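Side-chain contact in hemoglobin subunit beta (PDB 1GCV), which carries oxygen from the gills to the peripheral tissues as the haem-binding beta chain of a two-alpha, two-beta tetramer: residues Tyr106-Cys111 / Gly118-Phe123. Residues are numbered along the deposited sequence; the frame is centred on the assembly and turned at random.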
loop_
_atom_site.group_PDB
_atom_site.type_symbol
_atom_site.label_atom_id
_atom_site.label_comp_id
_atom_site.label_asym_id
_atom_site.label_seq_id
_atom_site.Cartn_x
_atom_site.Cartn_y
_atom_site.Cartn_z
ATOM N N TYR B 106 -18.836 -7.616 12.701
ATOM C CA TYR B 106 -19.532 -8.869 12.906
ATOM C C TYR B 106 -20.370 -8.847 14.183
ATOM O O TYR B 106 -21.416 -9.492 14.267
ATOM C CB TYR B 106 -18.528 -10.008 12.985
ATOM C CG TYR B 106 -19.192 -11.353 13.015
ATOM C CD1 TYR B 106 -19.919 -11.812 11.918
ATOM C CD2 TYR B 106 -19.101 -12.167 14.138
ATOM C CE1 TYR B 106 -20.534 -13.045 11.938
ATOM C CE2 TYR B 106 -19.713 -13.403 14.170
ATOM C CZ TYR B 106 -20.428 -13.837 13.066
ATOM O OH TYR B 106 -21.028 -15.075 13.091
ATOM N N LEU B 107 -19.901 -8.101 15.174
ATOM C CA LEU B 107 -20.596 -7.997 16.449
ATOM C C LEU B 107 -21.775 -7.027 16.402
ATOM O O LEU B 107 -22.857 -7.347 16.891
ATOM C CB LEU B 107 -19.620 -7.565 17.552
ATOM C CG LEU B 107 -20.217 -7.397 18.952
ATOM C CD1 LEU B 107 -20.476 -8.766 19.563
ATOM C CD2 LEU B 107 -19.270 -6.587 19.821
ATOM N N ARG B 108 -21.574 -5.850 15.814
ATOM C CA ARG B 108 -22.638 -4.850 15.751
ATOM C C ARG B 108 -23.565 -4.942 14.539
ATOM O O ARG B 108 -24.593 -4.266 14.491
ATOM C CB ARG B 108 -22.029 -3.452 15.841
ATOM C CG ARG B 108 -20.970 -3.345 16.916
ATOM C CD ARG B 108 -21.233 -2.173 17.828
ATOM N NE ARG B 108 -20.014 -1.408 18.062
ATOM C CZ ARG B 108 -19.896 -0.103 17.842
ATOM N NH1 ARG B 108 -20.927 0.596 17.382
ATOM N NH2 ARG B 108 -18.742 0.501 18.082
ATOM N N LYS B 109 -23.204 -5.777 13.570
ATOM C CA LYS B 109 -24.006 -5.975 12.369
ATOM C C LYS B 109 -24.450 -4.670 11.706
ATOM O O LYS B 109 -23.645 -3.760 11.516
ATOM C CB LYS B 109 -25.216 -6.849 12.698
ATOM C CG LYS B 109 -25.013 -8.317 12.349
ATOM C CD LYS B 109 -25.024 -9.206 13.582
ATOM C CE LYS B 109 -24.186 -10.470 13.383
ATOM N NZ LYS B 109 -23.581 -10.567 12.019
ATOM N N ASP B 110 -25.729 -4.575 11.351
ATOM C CA ASP B 110 -26.239 -3.376 10.685
ATOM C C ASP B 110 -26.049 -2.083 11.473
ATOM O O ASP B 110 -26.334 -1.000 10.971
ATOM C CB ASP B 110 -27.716 -3.555 10.319
ATOM C CG ASP B 110 -28.594 -3.802 11.525
ATOM O OD1 ASP B 110 -28.167 -4.532 12.443
ATOM O OD2 ASP B 110 -29.722 -3.267 11.553
ATOM N N CYS B 111 -25.557 -2.188 12.702
ATOM C CA CYS B 111 -25.325 -1.001 13.514
ATOM C C CYS B 111 -23.931 -0.445 13.250
ATOM O O CYS B 111 -23.621 0.687 13.641
ATOM C CB CYS B 111 -25.483 -1.325 14.995
ATOM S SG CYS B 111 -27.177 -1.136 15.556
ATOM N N GLY B 118 -15.861 4.523 9.800
ATOM C CA GLY B 118 -14.945 5.626 9.566
ATOM C C GLY B 118 -14.305 6.140 10.848
ATOM O O GLY B 118 -13.135 6.507 10.847
ATOM N N ILE B 119 -15.064 6.164 11.944
ATOM C CA ILE B 119 -14.541 6.633 13.222
ATOM C C ILE B 119 -13.470 5.672 13.749
ATOM O O ILE B 119 -12.418 6.097 14.224
ATOM C CB ILE B 119 -15.669 6.759 14.270
ATOM C CG1 ILE B 119 -16.680 7.815 13.817
ATOM C CG2 ILE B 119 -15.088 7.139 15.629
ATOM C CD1 ILE B 119 -17.920 7.895 14.690
ATOM N N TRP B 120 -13.746 4.376 13.660
ATOM C CA TRP B 120 -12.809 3.359 14.115
ATOM C C TRP B 120 -11.568 3.308 13.234
ATOM O O TRP B 120 -10.456 3.121 13.719
ATOM C CB TRP B 120 -13.505 2.005 14.132
ATOM C CG TRP B 120 -14.391 1.895 15.309
ATOM C CD1 TRP B 120 -15.742 2.099 15.349
ATOM C CD2 TRP B 120 -13.984 1.627 16.650
ATOM N NE1 TRP B 120 -16.200 1.977 16.638
ATOM C CE2 TRP B 120 -15.141 1.687 17.458
ATOM C CE3 TRP B 120 -12.750 1.343 17.253
ATOM C CZ2 TRP B 120 -15.102 1.470 18.839
ATOM C CZ3 TRP B 120 -12.711 1.128 18.625
ATOM C CH2 TRP B 120 -13.881 1.194 19.402
ATOM N N ASP B 121 -11.765 3.476 11.934
ATOM C CA ASP B 121 -10.652 3.473 10.992
ATOM C C ASP B 121 -9.714 4.610 11.375
ATOM O O ASP B 121 -8.496 4.455 11.403
ATOM C CB ASP B 121 -11.179 3.694 9.572
ATOM C CG ASP B 121 -10.091 3.610 8.525
ATOM O OD1 ASP B 121 -9.630 4.666 8.059
ATOM O OD2 ASP B 121 -9.698 2.484 8.164
ATOM N N LYS B 122 -10.311 5.757 11.676
ATOM C CA LYS B 122 -9.571 6.947 12.063
ATOM C C LYS B 122 -8.822 6.700 13.357
ATOM O O LYS B 122 -7.651 7.049 13.485
ATOM C CB LYS B 122 -10.537 8.115 12.240
ATOM C CG LYS B 122 -9.867 9.423 12.572
ATOM C CD LYS B 122 -10.903 10.465 12.945
ATOM C CE LYS B 122 -10.398 11.862 12.659
ATOM N NZ LYS B 122 -10.971 12.849 13.607
ATOM N N PHE B 123 -9.500 6.086 14.320
ATOM C CA PHE B 123 -8.873 5.797 15.597
ATOM C C PHE B 123 -7.695 4.843 15.444
ATOM O O PHE B 123 -6.633 5.078 16.017
ATOM C CB PHE B 123 -9.883 5.200 16.576
ATOM C CG PHE B 123 -9.306 4.913 17.937
ATOM C CD1 PHE B 123 -8.821 5.949 18.734
ATOM C CD2 PHE B 123 -9.233 3.608 18.417
ATOM C CE1 PHE B 123 -8.269 5.689 19.987
ATOM C CE2 PHE B 123 -8.683 3.340 19.671
ATOM C CZ PHE B 123 -8.200 4.384 20.457
#
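Arg-108 and Trp-120 reach toward each other from backbones that stay well apart, their CA atoms 12.9 Å from one another: Arg-108 is the last residue of helix 93-108, the G helix of the globin fold, and Trp-120 lies on helix 114-132, the H helix. Such a gap is bridged by a long arginine and a broad indole, and the contact rests on this pair alone. In Arg-108, CG stands anti to the carbonyl carbon (chi1 -44°), and bends at chi2 and chi3 carry the guanidinium across to the indole. There NH2 of Arg-108 comes within 3.3 Å of NE1 of Trp-120, and within 3.8 Å of CZ2 on the six-membered ring of Trp-120. The two planes are turned 74° apart, so the groups do not stack, and CZ2 lies in the guanidinium plane at its edge. Both nitrogens are donors, which rules out a hydrogen bond between them. Their common partner is OE1 of Glu-10, on helix 5-17, the A helix, which accepts a hydrogen bond from Trp-120 NE1 and forms a salt bridge with Arg-108 NH2. Arginine suits the helix end because it combines length with charge; tryptophan fills a buried site while offering one directed N-H. The chemistry thus implies an indirect link: one carboxylate oxygen joins helices A, G and H, and the carboxylate's negative charge probably offsets the arginine's positive charge.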